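PDB 1DMH: catechol 1,2-dioxygenase, which catalyses the intradiol cleavage of catechol by molecular oxygen to cis,cis-muconate, using one ferric ion per subunit. Local coordinates for residues 155-160 and 223-228. Sequence-based numbering, arbitrary orientation.
Sequences IWHANT and AHIHYF. With FE (Fe (III) ion), chain C; MCT (4-methylcatechol), chain D.
W156 lies flat over the imidazole of H226: the five-membered ring of the indole and the imidazole form an offset stack, centroids 4.3 Å apart and planes only 8° from parallel. With CG of W156 set between its backbone N and carbonyl carbon (chi1 68°), the indole lies across the neighbouring strand, and the edge of its six-membered ring meets the face of F228, planes at 53°, with W156 CZ3 3.8 Å from F228 CD2. K236 and Y110 add a cation-pi and an edge-to-face contact to the F228 ring. Beneath this cluster W156 and H226 are an antiparallel hydrogen-bonded pair, gripped unevenly: H226 N to W156 O is 3.0 Å, whereas the return bond from W156 N to H226 O is weak. The pairing joins strands 152-157 and 220-230 in the mixed beta-sheet of the intradiol dioxygenase catalytic domain and includes iron ligand H226, with H224 two residues earlier on the same strand. H226 NE2 binds the ferric ion at 2.1 Å and H224 NE2 at 2.0 Å; Y164 and both oxygens of 4-methylcatechol also coordinate it. The indole covers one face of the H226 imidazole and, together with the iron bond at NE2, probably limits its rotation. On the other sheet face, I155 CG2 packs tightly against I225 CG2, while I155 CD1 reaches Y227 CE2 at 3.9 Å, I155 and Y227 resting on L136 and I225 on L134, both of strand 133-141. Toward H157 contact thins: H157 CB comes no closer than 3.8 Å to H224 O, and beyond it a water accepts from A158 N and lies within bonding distance of H224 O.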
ATOM      1  N   ILE A 155       4.058   4.137 -29.758  1.00 13.27           N
ATOM      2  CA  ILE A 155       5.074   4.986 -29.161  1.00 12.62           C
ATOM      3  C   ILE A 155       4.475   6.038 -28.243  1.00 13.41           C
ATOM      4  O   ILE A 155       3.446   6.637 -28.556  1.00 14.41           O
ATOM      5  CB  ILE A 155       5.865   5.710 -30.267  1.00 12.93           C
ATOM      6  CG1 ILE A 155       6.350   4.678 -31.293  1.00 13.09           C
ATOM      7  CG2 ILE A 155       7.042   6.482 -29.667  1.00 11.95           C
ATOM      8  CD1 ILE A 155       7.239   5.252 -32.346  1.00 14.96           C
ATOM      9  N   TRP A 156       5.099   6.260 -27.095  1.00 12.86           N
ATOM     10  CA  TRP A 156       4.614   7.302 -26.205  1.00 12.63           C
ATOM     11  C   TRP A 156       5.826   7.823 -25.474  1.00 12.78           C
ATOM     12  O   TRP A 156       6.763   7.069 -25.227  1.00 12.57           O
ATOM     13  CB  TRP A 156       3.495   6.781 -25.259  1.00 13.22           C
ATOM     14  CG  TRP A 156       3.820   5.760 -24.165  1.00 12.97           C
ATOM     15  CD1 TRP A 156       3.971   6.010 -22.825  1.00 13.91           C
ATOM     16  CD2 TRP A 156       3.971   4.343 -24.325  1.00 12.99           C
ATOM     17  NE1 TRP A 156       4.205   4.835 -22.144  1.00 14.04           N
ATOM     18  CE2 TRP A 156       4.210   3.797 -23.040  1.00 13.75           C
ATOM     19  CE3 TRP A 156       3.927   3.477 -25.434  1.00 13.28           C
ATOM     20  CZ2 TRP A 156       4.408   2.429 -22.830  1.00 13.52           C
ATOM     21  CZ3 TRP A 156       4.127   2.113 -25.230  1.00 13.70           C
ATOM     22  CH2 TRP A 156       4.363   1.604 -23.932  1.00 14.91           C
ATOM     23  N   HIS A 157       5.840   9.117 -25.175  1.00 12.75           N
ATOM     24  CA  HIS A 157       6.983   9.718 -24.485  1.00 13.35           C
ATOM     25  C   HIS A 157       6.615  11.051 -23.846  1.00 13.36           C
ATOM     26  O   HIS A 157       5.517  11.561 -24.052  1.00 13.76           O
ATOM     27  CB  HIS A 157       8.152   9.884 -25.464  1.00 12.94           C
ATOM     28  CG  HIS A 157       7.910  10.898 -26.550  1.00 14.05           C
ATOM     29  ND1 HIS A 157       8.101  12.255 -26.368  1.00 14.87           N
ATOM     30  CD2 HIS A 157       7.509  10.746 -27.838  1.00 14.77           C
ATOM     31  CE1 HIS A 157       7.829  12.892 -27.497  1.00 15.19           C
ATOM     32  NE2 HIS A 157       7.468  11.999 -28.405  1.00 14.42           N
ATOM     33  N   ALA A 158       7.540  11.606 -23.070  1.00 13.95           N
ATOM     34  CA  ALA A 158       7.321  12.865 -22.359  1.00 14.76           C
ATOM     35  C   ALA A 158       7.734  14.104 -23.162  1.00 15.10           C
ATOM     36  O   ALA A 158       8.379  13.983 -24.206  1.00 14.34           O
ATOM     37  CB  ALA A 158       8.088  12.830 -21.022  1.00 14.47           C
ATOM     38  N   ASN A 159       7.346  15.286 -22.677  1.00 16.30           N
ATOM     39  CA  ASN A 159       7.727  16.519 -23.350  1.00 18.17           C
ATOM     40  C   ASN A 159       9.024  16.994 -22.713  1.00 19.63           C
ATOM     41  O   ASN A 159       9.641  16.233 -21.965  1.00 19.87           O
ATOM     42  CB  ASN A 159       6.635  17.605 -23.253  1.00 18.57           C
ATOM     43  CG  ASN A 159       6.281  17.989 -21.820  1.00 18.81           C
ATOM     44  OD1 ASN A 159       7.052  17.761 -20.879  1.00 18.78           O
ATOM     45  ND2 ASN A 159       5.116  18.618 -21.660  1.00 18.52           N
ATOM     46  N   THR A 160       9.437  18.236 -22.992  1.00 20.86           N
ATOM     47  CA  THR A 160      10.702  18.752 -22.462  1.00 21.79           C
ATOM     48  C   THR A 160      10.705  19.005 -20.966  1.00 22.93           C
ATOM     49  O   THR A 160      11.761  19.278 -20.387  1.00 23.41           O
ATOM     50  CB  THR A 160      11.157  20.053 -23.187  1.00 21.65           C
ATOM     51  OG1 THR A 160      10.175  21.084 -23.008  1.00 22.20           O
ATOM     52  CG2 THR A 160      11.345  19.785 -24.674  1.00 21.47           C
ATOM     53  N   ALA A 223      16.195  10.553 -20.469  1.00 13.10           N
ATOM     54  CA  ALA A 223      15.208  10.806 -21.530  1.00 12.11           C
ATOM     55  C   ALA A 223      15.060   9.491 -22.303  1.00 11.60           C
ATOM     56  O   ALA A 223      16.052   8.885 -22.690  1.00 10.84           O
ATOM     57  CB  ALA A 223      15.701  11.907 -22.450  1.00 12.09           C
ATOM     58  N   HIS A 224      13.816   9.065 -22.531  1.00 11.39           N
ATOM     59  CA  HIS A 224      13.544   7.797 -23.208  1.00 11.07           C
ATOM     60  C   HIS A 224      12.203   7.829 -23.957  1.00 11.19           C
ATOM     61  O   HIS A 224      11.345   8.690 -23.713  1.00 11.22           O
ATOM     62  CB  HIS A 224      13.481   6.663 -22.186  1.00 10.24           C
ATOM     63  CG  HIS A 224      12.416   6.871 -21.161  1.00 11.29           C
ATOM     64  ND1 HIS A 224      12.559   7.762 -20.115  1.00 10.42           N
ATOM     65  CD2 HIS A 224      11.148   6.407 -21.091  1.00 10.67           C
ATOM     66  CE1 HIS A 224      11.424   7.834 -19.444  1.00 11.99           C
ATOM     67  NE2 HIS A 224      10.551   7.022 -20.016  1.00 12.65           N
ATOM     68  N   ILE A 225      12.048   6.871 -24.868  1.00 11.88           N
ATOM     69  CA  ILE A 225      10.841   6.740 -25.687  1.00 11.70           C
ATOM     70  C   ILE A 225      10.350   5.295 -25.563  1.00 11.42           C
ATOM     71  O   ILE A 225      11.125   4.362 -25.743  1.00 12.00           O
ATOM     72  CB  ILE A 225      11.163   7.064 -27.159  1.00 12.48           C
ATOM     73  CG1 ILE A 225      11.651   8.518 -27.256  1.00 12.93           C
ATOM     74  CG2 ILE A 225       9.927   6.818 -28.040  1.00 12.26           C
ATOM     75  CD1 ILE A 225      12.240   8.892 -28.609  1.00 14.25           C
ATOM     76  N   HIS A 226       9.071   5.122 -25.244  1.00 11.38           N
ATOM     77  CA  HIS A 226       8.472   3.792 -25.071  1.00 11.54           C
ATOM     78  C   HIS A 226       7.959   3.201 -26.386  1.00 11.87           C
ATOM     79  O   HIS A 226       7.502   3.929 -27.257  1.00 11.56           O
ATOM     80  CB  HIS A 226       7.269   3.885 -24.129  1.00 11.24           C
ATOM     81  CG  HIS A 226       7.622   4.245 -22.725  1.00 12.85           C
ATOM     82  ND1 HIS A 226       7.960   3.296 -21.775  1.00 11.85           N
ATOM     83  CD2 HIS A 226       7.703   5.448 -22.107  1.00 11.43           C
ATOM     84  CE1 HIS A 226       8.230   3.906 -20.632  1.00 12.09           C
ATOM     85  NE2 HIS A 226       8.081   5.207 -20.807  1.00 12.09           N
ATOM     86  N   TYR A 227       8.014   1.875 -26.489  1.00 11.78           N
ATOM     87  CA  TYR A 227       7.506   1.146 -27.639  1.00 12.07           C
ATOM     88  C   TYR A 227       6.717  -0.106 -27.237  1.00 13.31           C
ATOM     89  O   TYR A 227       7.077  -0.806 -26.281  1.00 12.89           O
ATOM     90  CB  TYR A 227       8.633   0.588 -28.517  1.00 12.35           C
ATOM     91  CG  TYR A 227       9.394   1.541 -29.394  1.00 12.23           C
ATOM     92  CD1 TYR A 227      10.413   2.342 -28.876  1.00 14.17           C
ATOM     93  CD2 TYR A 227       9.121   1.601 -30.760  1.00 13.12           C
ATOM     94  CE1 TYR A 227      11.157   3.187 -29.708  1.00 15.89           C
ATOM     95  CE2 TYR A 227       9.846   2.434 -31.608  1.00 14.44           C
ATOM     96  CZ  TYR A 227      10.864   3.221 -31.083  1.00 15.96           C
ATOM     97  OH  TYR A 227      11.593   4.020 -31.929  1.00 16.33           O
ATOM     98  N   PHE A 228       5.654  -0.369 -28.000  1.00 14.04           N
ATOM     99  CA  PHE A 228       4.876  -1.607 -27.949  1.00 14.01           C
ATOM    100  C   PHE A 228       4.937  -1.939 -29.452  1.00 14.87           C
ATOM    101  O   PHE A 228       4.720  -1.064 -30.294  1.00 14.72           O
ATOM    102  CB  PHE A 228       3.403  -1.406 -27.613  1.00 14.28           C
ATOM    103  CG  PHE A 228       3.058  -1.603 -26.173  1.00 14.00           C
ATOM    104  CD1 PHE A 228       3.839  -2.395 -25.336  1.00 14.81           C
ATOM    105  CD2 PHE A 228       1.929  -1.011 -25.659  1.00 14.61           C
ATOM    106  CE1 PHE A 228       3.480  -2.579 -23.985  1.00 15.35           C
ATOM    107  CE2 PHE A 228       1.560  -1.184 -24.319  1.00 15.40           C
ATOM    108  CZ  PHE A 228       2.338  -1.971 -23.481  1.00 14.42           C
TER
HETATM  109 FE    FE C 400       8.597   6.755 -19.496  1.00 15.96          FE
HETATM  110  C1  MCT D 401       8.559   5.201 -14.677  0.65 22.02           C
HETATM  111  C2  MCT D 401       8.595   4.670 -15.978  0.65 22.11           C
HETATM  112  C3  MCT D 401       8.501   5.563 -17.066  0.65 21.43           C
HETATM  113  O3  MCT D 401       8.536   5.060 -18.342  0.65 22.31           O
HETATM  114  C4  MCT D 401       8.376   6.929 -16.882  0.65 21.18           C
HETATM  115  O4  MCT D 401       8.293   7.753 -17.978  0.65 22.48           O
HETATM  116  C5  MCT D 401       8.339   7.470 -15.624  0.65 21.74           C
HETATM  117  C6  MCT D 401       8.437   6.551 -14.461  0.65 22.01           C
HETATM  118  C   MCT D 401       8.656   4.246 -13.472  0.65 22.40           C
HETATM  119  O   HOH W   1       9.526   9.840 -21.993  1.00 12.95           O
HETATM  120  O   HOH W   2       7.118   5.855 -17.588  0.35  3.70           O